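Oxidoreductase (Azotobacter vinelandii, PDB 7D5N) binds NADH and myo-inositol and, as an inositol dehydrogenase homolog, probably transfers hydride between a polyol and the nicotinamide. Local coordinates at residues R13-G18 against L41-F46; S89-N94 against V112-L117; Y142-H147 against G207-Y212. One frame throughout, in Å; residues are numbered along the deposited sequence.

Interaction 1: residues R13-G18 against L41-F46; sequences RWAMVG and LVAGAF. With NAI (1,4-dihydronicotinamide adenine dinucleotide), chain D.
Between W14 and V17 the first strand advances three residues while its parallel neighbour advances four, L41 to A45, so V42 is an extra residue and makes a beta bulge. V42 N still bonds straight to W14 O at 2.9 Å, but beyond it the strands part: M16 N and A43 O are 3.7 Å apart, buried, and without any partner. Pairing resumes where A45 N reaches M16 O (3.0 Å) and G18 N reaches A45 O (2.9 Å). W14, its CG anti to the backbone N (chi1 -177°), brings CE3 of its six-membered ring to 3.9 Å from L41 CD1, the two side chains meeting at a slant. Cutting W14 back to alanine removes the indole, which is likely to leave L41 CD1 without its ring neighbour and S89 OG without the bond from NE1. The F46 ring lies over G44 CA, where any side chain would clash with it. G18, at positive phi, passes close to the adenine and ribose of NADH, and a CB there would crowd O4B. The pair is the start of the Rossmann beta-alpha-beta unit: helix 26-34 covers the W14 and M16 face, helix 71-79 the V17 and A43 face, and strand 87-91 flanks 12-16 on the side away from 39-45.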
loop_
_atom_site.group_PDB
_atom_site.type_symbol
_atom_site.label_atom_id
_atom_site.label_comp_id
_atom_site.label_asym_id
_atom_site.label_seq_id
_atom_site.Cartn_x
_atom_site.Cartn_y
_atom_site.Cartn_z
ATOM N N ARG B 13 -39.314 -14.059 14.795
ATOM C CA ARG B 13 -40.302 -13.664 13.764
ATOM C C ARG B 13 -40.133 -12.164 13.526
ATOM O O ARG B 13 -40.267 -11.398 14.495
ATOM C CB ARG B 13 -41.708 -14.057 14.230
ATOM C CG ARG B 13 -41.929 -15.564 14.282
ATOM C CD ARG B 13 -43.391 -15.953 14.518
ATOM N NE ARG B 13 -43.937 -15.358 15.729
ATOM C CZ ARG B 13 -43.831 -15.852 16.965
ATOM N NH1 ARG B 13 -43.202 -16.994 17.195
ATOM N NH2 ARG B 13 -44.356 -15.186 17.980
ATOM N N TRP B 14 -39.842 -11.763 12.288
ATOM C CA TRP B 14 -39.197 -10.460 12.002
ATOM C C TRP B 14 -39.867 -9.735 10.831
ATOM O O TRP B 14 -40.324 -10.401 9.884
ATOM C CB TRP B 14 -37.709 -10.723 11.743
ATOM C CG TRP B 14 -36.860 -9.517 11.493
ATOM C CD1 TRP B 14 -36.606 -8.488 12.348
ATOM C CD2 TRP B 14 -36.043 -9.290 10.333
ATOM N NE1 TRP B 14 -35.727 -7.606 11.774
ATOM C CE2 TRP B 14 -35.359 -8.074 10.539
ATOM C CE3 TRP B 14 -35.852 -9.984 9.130
ATOM C CZ2 TRP B 14 -34.520 -7.519 9.572
ATOM C CZ3 TRP B 14 -35.008 -9.449 8.182
ATOM C CH2 TRP B 14 -34.357 -8.230 8.402
ATOM N N ALA B 15 -39.904 -8.409 10.932
ATOM C CA ALA B 15 -40.331 -7.479 9.868
ATOM C C ALA B 15 -39.265 -6.404 9.671
ATOM O O ALA B 15 -38.408 -6.195 10.563
ATOM C CB ALA B 15 -41.655 -6.833 10.217
ATOM N N MET B 16 -39.377 -5.684 8.568
ATOM C CA MET B 16 -38.679 -4.398 8.386
ATOM C C MET B 16 -39.701 -3.308 8.094
ATOM O O MET B 16 -40.725 -3.591 7.441
ATOM C CB MET B 16 -37.679 -4.467 7.234
ATOM C CG MET B 16 -36.530 -5.409 7.515
ATOM S SD MET B 16 -35.399 -5.381 6.112
ATOM C CE MET B 16 -34.749 -3.727 6.225
ATOM N N VAL B 17 -39.421 -2.112 8.566
ATOM C CA VAL B 17 -40.035 -0.878 8.030
ATOM C C VAL B 17 -38.935 -0.165 7.250
ATOM O O VAL B 17 -37.834 0.021 7.821
ATOM C CB VAL B 17 -40.630 -0.023 9.156
ATOM C CG1 VAL B 17 -41.315 1.212 8.591
ATOM C CG2 VAL B 17 -41.601 -0.836 10.004
ATOM N N GLY B 18 -39.205 0.148 5.985
ATOM C CA GLY B 18 -38.202 0.671 5.048
ATOM C C GLY B 18 -37.351 -0.453 4.490
ATOM O O GLY B 18 -37.737 -1.640 4.638
ATOM N N LEU B 41 -37.958 -13.472 8.014
ATOM C CA LEU B 41 -38.698 -12.295 7.507
ATOM C C LEU B 41 -40.110 -12.750 7.145
ATOM O O LEU B 41 -40.256 -13.495 6.144
ATOM C CB LEU B 41 -37.977 -11.684 6.308
ATOM C CG LEU B 41 -38.644 -10.468 5.675
ATOM C CD1 LEU B 41 -38.683 -9.277 6.618
ATOM C CD2 LEU B 41 -37.933 -10.096 4.382
ATOM N N VAL B 42 -41.101 -12.339 7.939
ATOM C CA VAL B 42 -42.498 -12.862 7.802
ATOM C C VAL B 42 -43.479 -11.730 7.489
ATOM O O VAL B 42 -44.629 -12.043 7.136
ATOM C CB VAL B 42 -42.936 -13.688 9.023
ATOM C CG1 VAL B 42 -42.144 -14.991 9.123
ATOM C CG2 VAL B 42 -42.874 -12.909 10.323
ATOM N N ALA B 43 -43.053 -10.473 7.578
ATOM C CA ALA B 43 -43.917 -9.303 7.324
ATOM C C ALA B 43 -43.038 -8.088 7.033
ATOM O O ALA B 43 -41.805 -8.159 7.292
ATOM C CB ALA B 43 -44.814 -9.065 8.519
ATOM N N GLY B 44 -43.638 -7.023 6.510
ATOM C CA GLY B 44 -42.954 -5.721 6.452
ATOM C C GLY B 44 -43.810 -4.613 5.891
ATOM O O GLY B 44 -44.879 -4.891 5.293
ATOM N N ALA B 45 -43.361 -3.382 6.107
ATOM C CA ALA B 45 -43.830 -2.173 5.402
ATOM C C ALA B 45 -42.600 -1.586 4.707
ATOM O O ALA B 45 -41.923 -0.717 5.303
ATOM C CB ALA B 45 -44.478 -1.230 6.383
ATOM N N PHE B 46 -42.247 -2.142 3.550
ATOM C CA PHE B 46 -40.870 -2.051 3.000
ATOM C C PHE B 46 -40.644 -0.705 2.320
ATOM O O PHE B 46 -39.470 -0.338 2.136
ATOM C CB PHE B 46 -40.556 -3.194 2.031
ATOM C CG PHE B 46 -40.523 -4.551 2.675
ATOM C CD1 PHE B 46 -39.436 -4.940 3.441
ATOM C CD2 PHE B 46 -41.598 -5.421 2.557
ATOM C CE1 PHE B 46 -39.413 -6.185 4.048
ATOM C CE2 PHE B 46 -41.564 -6.669 3.157
ATOM C CZ PHE B 46 -40.475 -7.044 3.907
HETATM P PA NAI D . -32.834 5.255 1.196
HETATM O O1A NAI D . -33.372 6.574 0.843
HETATM O O2A NAI D . -31.898 4.582 0.297
HETATM O O5B NAI D . -34.064 4.237 1.463
HETATM C C5B NAI D . -35.175 4.574 2.285
HETATM C C4B NAI D . -36.146 3.403 2.173
HETATM O O4B NAI D . -37.175 3.469 3.150
HETATM C C3B NAI D . -36.850 3.347 0.824
HETATM O O3B NAI D . -37.096 1.974 0.501
HETATM C C2B NAI D . -38.147 4.058 1.063
HETATM O O2B NAI D . -39.196 3.660 0.176
HETATM C C1B NAI D . -38.420 3.548 2.453
HETATM N N9A NAI D . -39.229 4.421 3.271
HETATM C C8A NAI D . -39.132 5.744 3.429
HETATM N N7A NAI D . -40.065 6.155 4.328
HETATM C C5A NAI D . -40.763 5.077 4.702
HETATM C C6A NAI D . -41.875 4.820 5.606
HETATM N N6A NAI D . -42.424 5.829 6.286
HETATM N N1A NAI D . -42.314 3.557 5.720
HETATM C C2A NAI D . -41.725 2.538 5.049
HETATM N N3A NAI D . -40.703 2.716 4.178
HETATM C C4A NAI D . -40.200 3.941 4.009
HETATM O O3 NAI D . -32.164 5.424 2.630
HETATM P PN NAI D . -30.921 4.531 3.115
HETATM O O1N NAI D . -29.663 5.135 2.568
HETATM O O2N NAI D . -31.176 3.105 2.927
HETATM O O5D NAI D . -30.948 4.855 4.671
HETATM C C5D NAI D . -31.960 4.368 5.537
HETATM C C4D NAI D . -31.552 4.493 6.982
HETATM O O4D NAI D . -30.394 3.661 7.183
HETATM C C3D NAI D . -31.146 5.886 7.383
HETATM O O3D NAI D . -31.433 6.065 8.748
HETATM C C2D NAI D . -29.636 5.903 7.285
HETATM O O2D NAI D . -29.004 6.733 8.258
HETATM C C1D NAI D . -29.305 4.469 7.617
HETATM N N1N NAI D . -28.077 3.964 7.028
HETATM C C2N NAI D . -27.239 3.312 7.839
HETATM C C3N NAI D . -26.053 2.780 7.384
HETATM C C7N NAI D . -25.171 2.030 8.317
HETATM O O7N NAI D . -24.031 1.786 7.962
HETATM N N7N NAI D . -25.692 1.579 9.453
HETATM C C4N NAI D . -25.662 2.865 5.935
HETATM C C5N NAI D . -26.659 3.583 5.150
HETATM C C6N NAI D . -27.817 4.080 5.724
#

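Interaction 2: residues S89-N94 against V112-L117; sequences SVATPN and VCEKPL. With NAI (1,4-dihydronicotinamide adenine dinucleotide), chain D; INS (1,2,3,4,5,6-hexahydroxy-cyclohexane), chain E.
With chi1 at -62°, N94 sets its CG anti to its own carbonyl carbon and lays the amide across P116 at about a right angle, OD1 3.4 Å from P116 CD; E114, bent at chi2 (-63°), carries its carboxylate past A91 to the nicotinamide. Both groups hold NADH. N94 OD1 accepts from the ribose hydroxyl O3D at 2.8 Å, while ND2 is tied to A197 O. E114 OE1 takes the carboxamide N7N at 3.0 Å in an almost straight bond (174°), and its anti lone pair receives K115 N. T141 OG1 is a further partner of OE1 and H29 NE2 of OE2, so the carboxylate can hardly rotate. K115 bends at each of chi2, chi3 and chi4 to bring NZ to 2.8 Å from O4 of myo-inositol, with D205 O as a second partner. E114, K115 and P116, the last after a cis peptide, match the EKP motif of Gfo/Idh/MocA oxidoreductases. Before these loops diverge, they are joined as parallel strands: V90 N donates to V112 O (2.8 Å) and V90 O receives E114 N (2.9 Å). On one face S89 OG, hydrogen-bonded to Y337 OH, packs against V112 CB at 3.4 Å; on the other V90 meets C113. The beta-alpha-beta crossover through helix 97-106 covers V90 and C113 with I100 and T101, whereas helix 329-348 lies on V112 through Y337, F340 and M344.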
loop_
_atom_site.group_PDB
_atom_site.type_symbol
_atom_site.label_atom_id
_atom_site.label_comp_id
_atom_site.label_asym_id
_atom_site.label_seq_id
_atom_site.Cartn_x
_atom_site.Cartn_y
_atom_site.Cartn_z
ATOM N N SER B 89 -36.928 -4.329 12.293
ATOM C CA SER B 89 -35.781 -3.471 11.934
ATOM C C SER B 89 -36.303 -2.233 11.213
ATOM O O SER B 89 -37.123 -2.363 10.269
ATOM C CB SER B 89 -34.749 -4.201 11.136
ATOM O OG SER B 89 -34.141 -5.239 11.903
ATOM N N VAL B 90 -35.835 -1.073 11.655
ATOM C CA VAL B 90 -36.296 0.237 11.148
ATOM C C VAL B 90 -35.174 0.800 10.285
ATOM O O VAL B 90 -34.125 1.195 10.855
ATOM C CB VAL B 90 -36.680 1.168 12.304
ATOM C CG1 VAL B 90 -37.148 2.519 11.792
ATOM C CG2 VAL B 90 -37.730 0.535 13.205
ATOM N N ALA B 91 -35.397 0.819 8.972
ATOM C CA ALA B 91 -34.422 1.235 7.940
ATOM C C ALA B 91 -35.002 2.389 7.120
ATOM O O ALA B 91 -34.642 2.536 5.943
ATOM C CB ALA B 91 -34.059 0.050 7.085
ATOM N N THR B 92 -35.823 3.231 7.746
ATOM C CA THR B 92 -36.409 4.426 7.081
ATOM C C THR B 92 -35.458 5.610 7.202
ATOM O O THR B 92 -34.476 5.546 7.933
ATOM C CB THR B 92 -37.752 4.769 7.720
ATOM O OG1 THR B 92 -37.477 4.973 9.110
ATOM C CG2 THR B 92 -38.784 3.688 7.488
ATOM N N PRO B 93 -35.710 6.725 6.487
ATOM C CA PRO B 93 -34.963 7.960 6.721
ATOM C C PRO B 93 -35.031 8.380 8.195
ATOM O O PRO B 93 -35.979 8.010 8.901
ATOM C CB PRO B 93 -35.648 8.957 5.781
ATOM C CG PRO B 93 -36.128 8.085 4.646
ATOM C CD PRO B 93 -36.652 6.857 5.361
ATOM N N ASN B 94 -34.050 9.178 8.610
ATOM C CA ASN B 94 -33.798 9.519 10.033
ATOM C C ASN B 94 -35.064 10.078 10.705
ATOM O O ASN B 94 -35.298 9.721 11.862
ATOM C CB ASN B 94 -32.646 10.515 10.164
ATOM C CG ASN B 94 -31.329 9.982 9.643
ATOM O OD1 ASN B 94 -31.170 8.785 9.405
ATOM N ND2 ASN B 94 -30.358 10.871 9.509
ATOM N N VAL B 112 -34.523 -3.270 16.073
ATOM C CA VAL B 112 -33.185 -2.895 15.556
ATOM C C VAL B 112 -33.388 -1.591 14.790
ATOM O O VAL B 112 -34.119 -1.582 13.766
ATOM C CB VAL B 112 -32.557 -4.003 14.701
ATOM C CG1 VAL B 112 -31.222 -3.539 14.138
ATOM C CG2 VAL B 112 -32.384 -5.303 15.480
ATOM N N CYS B 113 -32.877 -0.492 15.327
ATOM C CA CYS B 113 -33.098 0.830 14.709
ATOM C C CYS B 113 -31.833 1.249 13.964
ATOM O O CYS B 113 -30.718 1.077 14.496
ATOM C CB CYS B 113 -33.522 1.894 15.709
ATOM S SG CYS B 113 -34.055 3.420 14.889
ATOM N N GLU B 114 -32.003 1.829 12.788
ATOM C CA GLU B 114 -30.850 2.390 12.057
ATOM C C GLU B 114 -30.322 3.614 12.806
ATOM O O GLU B 114 -31.111 4.316 13.491
ATOM C CB GLU B 114 -31.227 2.743 10.622
ATOM C CG GLU B 114 -30.803 1.685 9.635
ATOM C CD GLU B 114 -29.301 1.469 9.533
ATOM O OE1 GLU B 114 -28.529 2.086 10.315
ATOM O OE2 GLU B 114 -28.905 0.683 8.669
ATOM N N LYS B 115 -29.017 3.840 12.679
ATOM C CA LYS B 115 -28.342 5.075 13.140
ATOM C C LYS B 115 -28.670 6.191 12.152
ATOM O O LYS B 115 -28.899 5.926 10.974
ATOM C CB LYS B 115 -26.833 4.825 13.202
ATOM C CG LYS B 115 -26.261 4.229 11.921
ATOM C CD LYS B 115 -25.128 5.008 11.342
ATOM C CE LYS B 115 -25.451 6.448 11.016
ATOM N NZ LYS B 115 -25.778 6.604 9.580
ATOM N N PRO B 116 -28.678 7.479 12.564
ATOM C CA PRO B 116 -28.655 7.877 13.976
ATOM C C PRO B 116 -30.017 7.572 14.609
ATOM O O PRO B 116 -30.992 7.585 13.868
ATOM C CB PRO B 116 -28.387 9.389 13.907
ATOM C CG PRO B 116 -28.969 9.803 12.567
ATOM C CD PRO B 116 -28.667 8.633 11.652
ATOM N N LEU B 117 -30.058 7.264 15.910
ATOM C CA LEU B 117 -31.290 6.769 16.583
ATOM C C LEU B 117 -32.426 7.765 16.321
ATOM O O LEU B 117 -33.495 7.340 15.903
ATOM C CB LEU B 117 -31.049 6.594 18.086
ATOM C CG LEU B 117 -32.213 5.981 18.868
ATOM C CD1 LEU B 117 -32.509 4.565 18.420
ATOM C CD2 LEU B 117 -31.928 5.991 20.360
HETATM P PA NAI D . -32.834 5.255 1.196
HETATM O O1A NAI D . -33.372 6.574 0.843
HETATM O O2A NAI D . -31.898 4.582 0.297
HETATM O O5B NAI D . -34.064 4.237 1.463
HETATM C C5B NAI D . -35.175 4.574 2.285
HETATM C C4B NAI D . -36.146 3.403 2.173
HETATM O O4B NAI D . -37.175 3.469 3.150
HETATM C C3B NAI D . -36.850 3.347 0.824
HETATM O O3B NAI D . -37.096 1.974 0.501
HETATM C C2B NAI D . -38.147 4.058 1.063
HETATM O O2B NAI D . -39.196 3.660 0.176
HETATM C C1B NAI D . -38.420 3.548 2.453
HETATM N N9A NAI D . -39.229 4.421 3.271
HETATM C C8A NAI D . -39.132 5.744 3.429
HETATM N N7A NAI D . -40.065 6.155 4.328
HETATM C C5A NAI D . -40.763 5.077 4.702
HETATM C C6A NAI D . -41.875 4.820 5.606
HETATM N N6A NAI D . -42.424 5.829 6.286
HETATM N N1A NAI D . -42.314 3.557 5.720
HETATM C C2A NAI D . -41.725 2.538 5.049
HETATM N N3A NAI D . -40.703 2.716 4.178
HETATM C C4A NAI D . -40.200 3.941 4.009
HETATM O O3 NAI D . -32.164 5.424 2.630
HETATM P PN NAI D . -30.921 4.531 3.115
HETATM O O1N NAI D . -29.663 5.135 2.568
HETATM O O2N NAI D . -31.176 3.105 2.927
HETATM O O5D NAI D . -30.948 4.855 4.671
HETATM C C5D NAI D . -31.960 4.368 5.537
HETATM C C4D NAI D . -31.552 4.493 6.982
HETATM O O4D NAI D . -30.394 3.661 7.183
HETATM C C3D NAI D . -31.146 5.886 7.383
HETATM O O3D NAI D . -31.433 6.065 8.748
HETATM C C2D NAI D . -29.636 5.903 7.285
HETATM O O2D NAI D . -29.004 6.733 8.258
HETATM C C1D NAI D . -29.305 4.469 7.617
HETATM N N1N NAI D . -28.077 3.964 7.028
HETATM C C2N NAI D . -27.239 3.312 7.839
HETATM C C3N NAI D . -26.053 2.780 7.384
HETATM C C7N NAI D . -25.171 2.030 8.317
HETATM O O7N NAI D . -24.031 1.786 7.962
HETATM N N7N NAI D . -25.692 1.579 9.453
HETATM C C4N NAI D . -25.662 2.865 5.935
HETATM C C5N NAI D . -26.659 3.583 5.150
HETATM C C6N NAI D . -27.817 4.080 5.724
HETATM C C1 INS E . -22.706 6.077 4.080
HETATM C C2 INS E . -22.222 4.766 4.652
HETATM C C3 INS E . -22.402 4.730 6.163
HETATM C C4 INS E . -23.843 5.056 6.546
HETATM C C5 INS E . -24.379 6.307 5.870
HETATM C C6 INS E . -24.190 6.225 4.375
HETATM O O1 INS E . -22.438 6.104 2.676
HETATM O O2 INS E . -22.990 3.701 4.079
HETATM O O3 INS E . -22.040 3.414 6.632
HETATM O O4 INS E . -24.001 5.206 7.941
HETATM O O5 INS E . -25.770 6.456 6.148
HETATM O O6 INS E . -24.723 7.404 3.825
#

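Interaction 3: residues Y142-H147 against G207-Y212; sequences YGYAGH and GTHPLY. With INS (1,2,3,4,5,6-hexahydroxy-cyclohexane), chain E; NAI (1,4-dihydronicotinamide adenine dinucleotide), chain D.
Y142 leads into a 3-10 turn, A145 N bonding back to Y142 O at 3.1 Å, which rests against a helix kinked at H209 and P210; no hydrogen bond crosses between the two, and aromatic rings do the work. Y142 and Y212 lie nearly parallel, planes 14° apart, but slid so far that they barely overlap. What sits over the Y142 face is instead Y212 CB, 3.9 Å from the ring centroid in a CH-pi contact. Because Y212 holds CG anti to its backbone N (chi1 179°), its ring reaches back along the turn, where A145 CB meets its edge, 3.4 Å from CE2. The far end of Y142 crosses T208 at about a right angle, its OH near T208 CB, and T208 OG1 is bonded to G204 O. H209 is wedged between two tyrosines. Y144 points its edge at the imidazole, planes at 87°, with CE2 over the ring centre; Y142 turns its own edge to H209 ND1. This packing is likely to restrict the rotation of both substrate-facing groups: Y144 OH donates to O3 of myo-inositol at 2.7 Å, and H209 NE2 lies beside O4, though its exact place is less certain. The contact therefore shapes one wall of the inositol pocket, which H325 of the second subunit also enters, packing on Y144. The turn follows Rossmann strand 138-140, and helix 202-217 belongs to the C-terminal domain; helix 363-381 backs T208 and Y212, strand 271-277 brings Q271 against Y144 and H209, and helix 329-348 places L329 on Y144.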
loop_
_atom_site.group_PDB
_atom_site.type_symbol
_atom_site.label_atom_id
_atom_site.label_comp_id
_atom_site.label_asym_id
_atom_site.label_seq_id
_atom_site.Cartn_x
_atom_site.Cartn_y
_atom_site.Cartn_z
ATOM N N TYR B 142 -24.665 0.078 14.166
ATOM C CA TYR B 142 -23.254 0.520 14.040
ATOM C C TYR B 142 -22.472 -0.686 13.503
ATOM O O TYR B 142 -21.720 -1.296 14.244
ATOM C CB TYR B 142 -22.727 1.071 15.366
ATOM C CG TYR B 142 -23.277 2.418 15.766
ATOM C CD1 TYR B 142 -23.078 3.536 14.971
ATOM C CD2 TYR B 142 -23.991 2.583 16.942
ATOM C CE1 TYR B 142 -23.564 4.783 15.327
ATOM C CE2 TYR B 142 -24.485 3.821 17.314
ATOM C CZ TYR B 142 -24.268 4.923 16.510
ATOM O OH TYR B 142 -24.768 6.127 16.900
ATOM N N GLY B 143 -22.714 -1.036 12.237
ATOM C CA GLY B 143 -22.338 -2.334 11.644
ATOM C C GLY B 143 -20.842 -2.603 11.678
ATOM O O GLY B 143 -20.439 -3.786 11.810
ATOM N N TYR B 144 -20.017 -1.565 11.569
ATOM C CA TYR B 144 -18.544 -1.729 11.489
ATOM C C TYR B 144 -18.039 -2.354 12.793
ATOM O O TYR B 144 -16.973 -2.991 12.786
ATOM C CB TYR B 144 -17.884 -0.393 11.157
ATOM C CG TYR B 144 -18.396 0.215 9.878
ATOM C CD1 TYR B 144 -17.947 -0.210 8.634
ATOM C CD2 TYR B 144 -19.352 1.214 9.914
ATOM C CE1 TYR B 144 -18.445 0.332 7.461
ATOM C CE2 TYR B 144 -19.873 1.754 8.752
ATOM C CZ TYR B 144 -19.411 1.317 7.519
ATOM O OH TYR B 144 -19.902 1.865 6.374
ATOM N N ALA B 145 -18.809 -2.248 13.877
ATOM C CA ALA B 145 -18.388 -2.778 15.200
ATOM C C ALA B 145 -18.427 -4.315 15.209
ATOM O O ALA B 145 -17.829 -4.958 16.134
ATOM C CB ALA B 145 -19.232 -2.156 16.288
ATOM N N GLY B 146 -19.041 -4.929 14.193
ATOM C CA GLY B 146 -19.084 -6.399 14.077
ATOM C C GLY B 146 -17.764 -6.996 13.608
ATOM O O GLY B 146 -17.596 -8.234 13.681
ATOM N N HIS B 147 -16.862 -6.183 13.061
ATOM C CA HIS B 147 -15.563 -6.696 12.561
ATOM C C HIS B 147 -14.732 -7.204 13.746
ATOM O O HIS B 147 -14.578 -6.461 14.711
ATOM C CB HIS B 147 -14.827 -5.634 11.767
ATOM C CG HIS B 147 -15.375 -5.428 10.399
ATOM N ND1 HIS B 147 -15.290 -6.392 9.419
ATOM C CD2 HIS B 147 -15.973 -4.357 9.837
ATOM C CE1 HIS B 147 -15.826 -5.917 8.296
ATOM N NE2 HIS B 147 -16.241 -4.663 8.526
ATOM N N GLY B 207 -20.005 10.549 10.951
ATOM C CA GLY B 207 -19.127 10.808 12.109
ATOM C C GLY B 207 -19.397 9.856 13.258
ATOM O O GLY B 207 -18.425 9.409 13.929
ATOM N N THR B 208 -20.658 9.490 13.468
ATOM C CA THR B 208 -21.048 8.626 14.603
ATOM C C THR B 208 -20.494 7.214 14.449
ATOM O O THR B 208 -20.431 6.528 15.487
ATOM C CB THR B 208 -22.562 8.581 14.804
ATOM O OG1 THR B 208 -23.139 8.189 13.564
ATOM C CG2 THR B 208 -23.096 9.915 15.274
ATOM N N HIS B 209 -20.114 6.781 13.244
ATOM C CA HIS B 209 -19.581 5.407 13.040
ATOM C C HIS B 209 -18.251 5.222 13.772
ATOM O O HIS B 209 -18.140 4.343 14.643
ATOM C CB HIS B 209 -19.542 5.043 11.552
ATOM C CG HIS B 209 -20.860 4.587 11.021
ATOM N ND1 HIS B 209 -21.498 3.456 11.514
ATOM C CD2 HIS B 209 -21.630 5.053 10.011
ATOM C CE1 HIS B 209 -22.617 3.262 10.838
ATOM N NE2 HIS B 209 -22.729 4.228 9.917
ATOM N N PRO B 210 -17.178 5.978 13.435
ATOM C CA PRO B 210 -15.895 5.766 14.094
ATOM C C PRO B 210 -15.947 6.239 15.555
ATOM O O PRO B 210 -15.231 5.698 16.386
ATOM C CB PRO B 210 -14.888 6.579 13.276
ATOM C CG PRO B 210 -15.732 7.629 12.567
ATOM C CD PRO B 210 -17.098 6.995 12.375
ATOM N N LEU B 211 -16.838 7.181 15.861
ATOM C CA LEU B 211 -17.104 7.540 17.274
ATOM C C LEU B 211 -17.524 6.286 18.039
ATOM O O LEU B 211 -16.931 6.025 19.120
ATOM C CB LEU B 211 -18.198 8.595 17.387
ATOM C CG LEU B 211 -18.518 8.961 18.838
ATOM C CD1 LEU B 211 -17.436 9.870 19.393
ATOM C CD2 LEU B 211 -19.894 9.602 18.946
ATOM N N TYR B 212 -18.476 5.506 17.515
ATOM C CA TYR B 212 -18.914 4.282 18.224
ATOM C C TYR B 212 -17.760 3.268 18.281
ATOM O O TYR B 212 -17.615 2.593 19.319
ATOM C CB TYR B 212 -20.159 3.626 17.636
ATOM C CG TYR B 212 -20.512 2.387 18.412
ATOM C CD1 TYR B 212 -21.005 2.467 19.707
ATOM C CD2 TYR B 212 -20.284 1.124 17.887
ATOM C CE1 TYR B 212 -21.308 1.322 20.437
ATOM C CE2 TYR B 212 -20.585 -0.027 18.602
ATOM C CZ TYR B 212 -21.092 0.073 19.888
ATOM O OH TYR B 212 -21.369 -1.056 20.619
HETATM C C1 INS E . -22.706 6.077 4.080
HETATM C C2 INS E . -22.222 4.766 4.652
HETATM C C3 INS E . -22.402 4.730 6.163
HETATM C C4 INS E . -23.843 5.056 6.546
HETATM C C5 INS E . -24.379 6.307 5.870
HETATM C C6 INS E . -24.190 6.225 4.375
HETATM O O1 INS E . -22.438 6.104 2.676
HETATM O O2 INS E . -22.990 3.701 4.079
HETATM O O3 INS E . -22.040 3.414 6.632
HETATM O O4 INS E . -24.001 5.206 7.941
HETATM O O5 INS E . -25.770 6.456 6.148
HETATM O O6 INS E . -24.723 7.404 3.825
HETATM P PA NAI D . -32.834 5.255 1.196
HETATM O O1A NAI D . -33.372 6.574 0.843
HETATM O O2A NAI D . -31.898 4.582 0.297
HETATM O O5B NAI D . -34.064 4.237 1.463
HETATM C C5B NAI D . -35.175 4.574 2.285
HETATM C C4B NAI D . -36.146 3.403 2.173
HETATM O O4B NAI D . -37.175 3.469 3.150
HETATM C C3B NAI D . -36.850 3.347 0.824
HETATM O O3B NAI D . -37.096 1.974 0.501
HETATM C C2B NAI D . -38.147 4.058 1.063
HETATM O O2B NAI D . -39.196 3.660 0.176
HETATM C C1B NAI D . -38.420 3.548 2.453
HETATM N N9A NAI D . -39.229 4.421 3.271
HETATM C C8A NAI D . -39.132 5.744 3.429
HETATM N N7A NAI D . -40.065 6.155 4.328
HETATM C C5A NAI D . -40.763 5.077 4.702
HETATM C C6A NAI D . -41.875 4.820 5.606
HETATM N N6A NAI D . -42.424 5.829 6.286
HETATM N N1A NAI D . -42.314 3.557 5.720
HETATM C C2A NAI D . -41.725 2.538 5.049
HETATM N N3A NAI D . -40.703 2.716 4.178
HETATM C C4A NAI D . -40.200 3.941 4.009
HETATM O O3 NAI D . -32.164 5.424 2.630
HETATM P PN NAI D . -30.921 4.531 3.115
HETATM O O1N NAI D . -29.663 5.135 2.568
HETATM O O2N NAI D . -31.176 3.105 2.927
HETATM O O5D NAI D . -30.948 4.855 4.671
HETATM C C5D NAI D . -31.960 4.368 5.537
HETATM C C4D NAI D . -31.552 4.493 6.982
HETATM O O4D NAI D . -30.394 3.661 7.183
HETATM C C3D NAI D . -31.146 5.886 7.383
HETATM O O3D NAI D . -31.433 6.065 8.748
HETATM C C2D NAI D . -29.636 5.903 7.285
HETATM O O2D NAI D . -29.004 6.733 8.258
HETATM C C1D NAI D . -29.305 4.469 7.617
HETATM N N1N NAI D . -28.077 3.964 7.028
HETATM C C2N NAI D . -27.239 3.312 7.839
HETATM C C3N NAI D . -26.053 2.780 7.384
HETATM C C7N NAI D . -25.171 2.030 8.317
HETATM O O7N NAI D . -24.031 1.786 7.962
HETATM N N7N NAI D . -25.692 1.579 9.453
HETATM C C4N NAI D . -25.662 2.865 5.935
HETATM C C5N NAI D . -26.659 3.583 5.150
HETATM C C6N NAI D . -27.817 4.080 5.724
#

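Along the chain the three contacts come in series, none nested in or crossing another. Interaction 1 closes the loop holding helix 26-34, and interaction 2 closes the one holding helix 97-106; both belong to one parallel sheet, where strands 12-16 and 87-91 are neighbours joined by a probable hydrogen bond from A91 N to V17 O. Interaction 3 closes a longer excursion of 59 residues and ties the end of the Rossmann part to the C-terminal domain. It touches interaction 2, K115 packing on T208 and Y142, but stays about 13 Å from interaction 1 at the nearest atoms. NADH spans all three, from adenine at interaction 1 to nicotinamide; myo-inositol bridges 2 and 3.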